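Local coordinates for protein 3-hydroxyisobutyryl-CoA hydrolase (Mycobacterium thermoresistibile, PDB 4HDT) that probably hydrolyses 3-hydroxy-2-methylpropanoyl-CoA (3-hydroxyisobutyryl-CoA) to 3-hydroxy-2-methylpropanoate and free CoA, and binds zinc ions, at residues Asn98-Arg103 and Leu285-Leu289. Numbering follows the deposited sequence.
With ZN (zinc ion), chain B.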
ATOM      1  N   ASN A  98      -7.896  -6.093  -4.725  1.00  8.68           N
ATOM      2  CA  ASN A  98      -7.162  -6.210  -3.418  1.00  8.26           C
ATOM      3  C   ASN A  98      -7.835  -7.239  -2.500  1.00  8.48           C
ATOM      4  O   ASN A  98      -7.183  -8.123  -1.924  1.00  8.33           O
ATOM      5  CB  ASN A  98      -7.054  -4.841  -2.692  1.00  8.17           C
ATOM      6  CG  ASN A  98      -6.402  -3.734  -3.516  1.00  8.09           C
ATOM      7  OD1 ASN A  98      -6.860  -2.570  -3.464  1.00  8.25           O
ATOM      8  ND2 ASN A  98      -5.330  -4.046  -4.224  1.00  8.06           N
ATOM      9  N   ALA A  99      -9.151  -7.136  -2.379  1.00  8.49           N
ATOM     10  CA  ALA A  99      -9.950  -8.073  -1.576  1.00  8.83           C
ATOM     11  C   ALA A  99      -9.879  -9.481  -2.088  1.00  9.12           C
ATOM     12  O   ALA A  99      -9.739 -10.447  -1.317  1.00  9.21           O
ATOM     13  CB  ALA A  99     -11.371  -7.587  -1.486  1.00  9.13           C
ATOM     14  N   HIS A 100      -9.963  -9.635  -3.404  1.00  9.31           N
ATOM     15  CA  HIS A 100      -9.847 -10.963  -3.969  1.00  9.87           C
ATOM     16  C   HIS A 100      -8.513 -11.641  -3.731  1.00  9.74           C
ATOM     17  O   HIS A 100      -8.462 -12.792  -3.366  1.00 10.27           O
ATOM     18  CB  HIS A 100     -10.151 -10.996  -5.451  1.00 10.25           C
ATOM     19  CG  HIS A 100     -10.623 -12.354  -5.885  1.00 10.95           C
ATOM     20  ND1 HIS A 100     -10.690 -12.732  -7.207  1.00 11.57           N
ATOM     21  CD2 HIS A 100     -11.061 -13.419  -5.166  1.00 11.42           C
ATOM     22  CE1 HIS A 100     -11.165 -13.966  -7.281  1.00 12.15           C
ATOM     23  NE2 HIS A 100     -11.401 -14.398  -6.054  1.00 11.98           N
ATOM     24  N   ILE A 101      -7.434 -10.909  -3.853  1.00  9.56           N
ATOM     25  CA  ILE A 101      -6.107 -11.445  -3.480  1.00  9.35           C
ATOM     26  C   ILE A 101      -6.101 -11.867  -2.028  1.00  9.47           C
ATOM     27  O   ILE A 101      -5.602 -12.956  -1.689  1.00  9.39           O
ATOM     28  CB  ILE A 101      -4.999 -10.399  -3.746  1.00  8.94           C
ATOM     29  CG1 ILE A 101      -4.930 -10.037  -5.253  1.00  9.08           C
ATOM     30  CG2 ILE A 101      -3.652 -10.930  -3.265  1.00  8.83           C
ATOM     31  CD1 ILE A 101      -4.234  -8.694  -5.519  1.00  8.76           C
ATOM     32  N   GLY A 102      -6.666 -11.025  -1.172  1.00  9.56           N
ATOM     33  CA  GLY A 102      -6.788 -11.331   0.250  1.00  9.82           C
ATOM     34  C   GLY A 102      -7.527 -12.624   0.591  1.00 10.51           C
ATOM     35  O   GLY A 102      -7.114 -13.328   1.563  1.00 11.28           O
ATOM     36  N   ARG A 103      -8.620 -12.931  -0.129  1.00 10.75           N
ATOM     37  CA  ARG A 103      -9.405 -14.163   0.015  1.00 11.60           C
ATOM     38  C   ARG A 103      -8.892 -15.354  -0.754  1.00 11.73           C
ATOM     39  O   ARG A 103      -9.429 -16.454  -0.634  1.00 12.22           O
ATOM     40  CB  ARG A 103     -10.809 -13.921  -0.608  1.00 12.32           C
ATOM     41  CG  ARG A 103     -11.626 -12.979   0.185  1.00 12.60           C
ATOM     42  CD  ARG A 103     -13.084 -13.024  -0.269  1.00 13.14           C
ATOM     43  NE  ARG A 103     -13.324 -12.942  -1.714  1.00 13.28           N
ATOM     44  CZ  ARG A 103     -13.417 -11.799  -2.420  1.00 13.43           C
ATOM     45  NH1 ARG A 103     -13.303 -10.606  -1.852  1.00 13.28           N
ATOM     46  NH2 ARG A 103     -13.643 -11.852  -3.702  1.00 13.64           N
ATOM     47  N   LEU A 285     -11.485  -7.352   5.663  1.00 13.23           N
ATOM     48  CA  LEU A 285     -10.791  -6.591   4.622  1.00 12.93           C
ATOM     49  C   LEU A 285     -11.804  -5.841   3.756  1.00 12.71           C
ATOM     50  O   LEU A 285     -11.596  -4.671   3.428  1.00 12.15           O
ATOM     51  CB  LEU A 285      -9.886  -7.475   3.778  1.00 12.81           C
ATOM     52  CG  LEU A 285      -9.089  -6.885   2.614  1.00 12.89           C
ATOM     53  CD1 LEU A 285      -8.287  -5.700   3.075  1.00 12.45           C
ATOM     54  CD2 LEU A 285      -8.169  -7.916   1.979  1.00 13.38           C
ATOM     55  N   GLU A 286     -12.896  -6.497   3.390  1.00 13.15           N
ATOM     56  CA  GLU A 286     -13.926  -5.823   2.586  1.00 13.24           C
ATOM     57  C   GLU A 286     -14.517  -4.595   3.278  1.00 13.68           C
ATOM     58  O   GLU A 286     -14.657  -3.538   2.655  1.00 13.89           O
ATOM     59  CB  GLU A 286     -15.023  -6.794   2.138  1.00 13.68           C
ATOM     60  CG  GLU A 286     -14.570  -7.847   1.153  1.00 13.39           C
ATOM     61  CD  GLU A 286     -13.902  -9.046   1.779  1.00 13.23           C
ATOM     62  OE1 GLU A 286     -13.918  -9.219   3.015  1.00 13.29           O
ATOM     63  OE2 GLU A 286     -13.333  -9.831   1.013  1.00 13.48           O
ATOM     64  N   ASP A 287     -14.877  -4.703   4.551  1.00 14.74           N
ATOM     65  CA  ASP A 287     -15.403  -3.563   5.277  1.00 15.39           C
ATOM     66  C   ASP A 287     -14.405  -2.419   5.369  1.00 13.97           C
ATOM     67  O   ASP A 287     -14.770  -1.237   5.289  1.00 14.15           O
ATOM     68  CB  ASP A 287     -15.852  -3.964   6.669  1.00 17.04           C
ATOM     69  CG  ASP A 287     -17.075  -4.854   6.668  1.00 18.69           C
ATOM     70  OD1 ASP A 287     -17.673  -5.092   5.588  1.00 19.70           O
ATOM     71  OD2 ASP A 287     -17.374  -5.343   7.785  1.00 21.36           O
ATOM     72  N   THR A 288     -13.132  -2.750   5.498  1.00 12.70           N
ATOM     73  CA  THR A 288     -12.094  -1.744   5.550  1.00 12.01           C
ATOM     74  C   THR A 288     -11.972  -1.028   4.207  1.00 11.38           C
ATOM     75  O   THR A 288     -11.849   0.213   4.129  1.00 10.96           O
ATOM     76  CB  THR A 288     -10.750  -2.362   5.983  1.00 11.83           C
ATOM     77  OG1 THR A 288     -10.921  -3.070   7.220  1.00 12.61           O
ATOM     78  CG2 THR A 288      -9.703  -1.323   6.189  1.00 11.62           C
ATOM     79  N   LEU A 289     -11.956  -1.803   3.140  1.00 11.01           N
ATOM     80  CA  LEU A 289     -11.909  -1.207   1.790  1.00 11.11           C
ATOM     81  C   LEU A 289     -13.128  -0.327   1.536  1.00 11.98           C
ATOM     82  O   LEU A 289     -13.042   0.631   0.803  1.00 11.60           O
ATOM     83  CB  LEU A 289     -11.813  -2.300   0.721  1.00 10.84           C
ATOM     84  CG  LEU A 289     -10.441  -3.002   0.701  1.00 10.26           C
ATOM     85  CD1 LEU A 289     -10.478  -4.358  -0.003  1.00 10.16           C
ATOM     86  CD2 LEU A 289      -9.426  -2.110   0.049  1.00  9.86           C
TER
HETATM   87 ZN    ZN B 400     -12.512 -16.032  -5.374  1.00 15.35          ZN
HETATM   88  O   HOH W   1     -10.295 -10.127   1.476  1.00 26.39           O
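A99 faces E286 where the C-terminal end of helix 85-103 runs nearly antiparallel to the first turn of helix 285-299, the two short axes 10.1 Å apart at 165°. The CA atoms of A99 and E286 lie 6.2 Å from each other, and the small alanine gives the leucines of the other helix room to come close. L289 lays CD1 against the A99 methyl, CD1 to CB being 3.7 Å. One turn earlier, with its CG trans to N, L285 reaches across to the backbone surface of the first helix, where its CD2 packs over A99 CA. G102, lacking a side chain, leaves room for that methyl, and L285 CD2 sits 4.1 Å from G102 CA.

Beside this apolar patch sits a polar one. R103 and E286 cross at about a right angle, and R103 NH1 donates to E286 OE2 over 3.0 Å in a salt bridge. The carboxylate oxygen lies at the edge of the guanidinium, close to its plane, and receives the N-H on its anti lone pair, the one away from the other oxygen; the two planes are 36° apart. A bend at chi2 (82°) turns the E286 carboxylate back toward R103. A water donates one O-H to the same OE2 and the other to A99 O, 2.9 Å from the water oxygen, so the helices are bridged a second time.

The other end of the guanidinium, NH2, pairs with E351, whose carboxylate joins E49 and H100 on zinc; H100 NE2 binds the metal at 2.1 Å. R103 is thus a second-shell residue, holding the zinc ligand E351 with NH2 and E286 with NH1. The arrangement is a near-antiparallel helix pair of a crotonase-like fold, lying next to the zinc site formed by H100, E49 and E351.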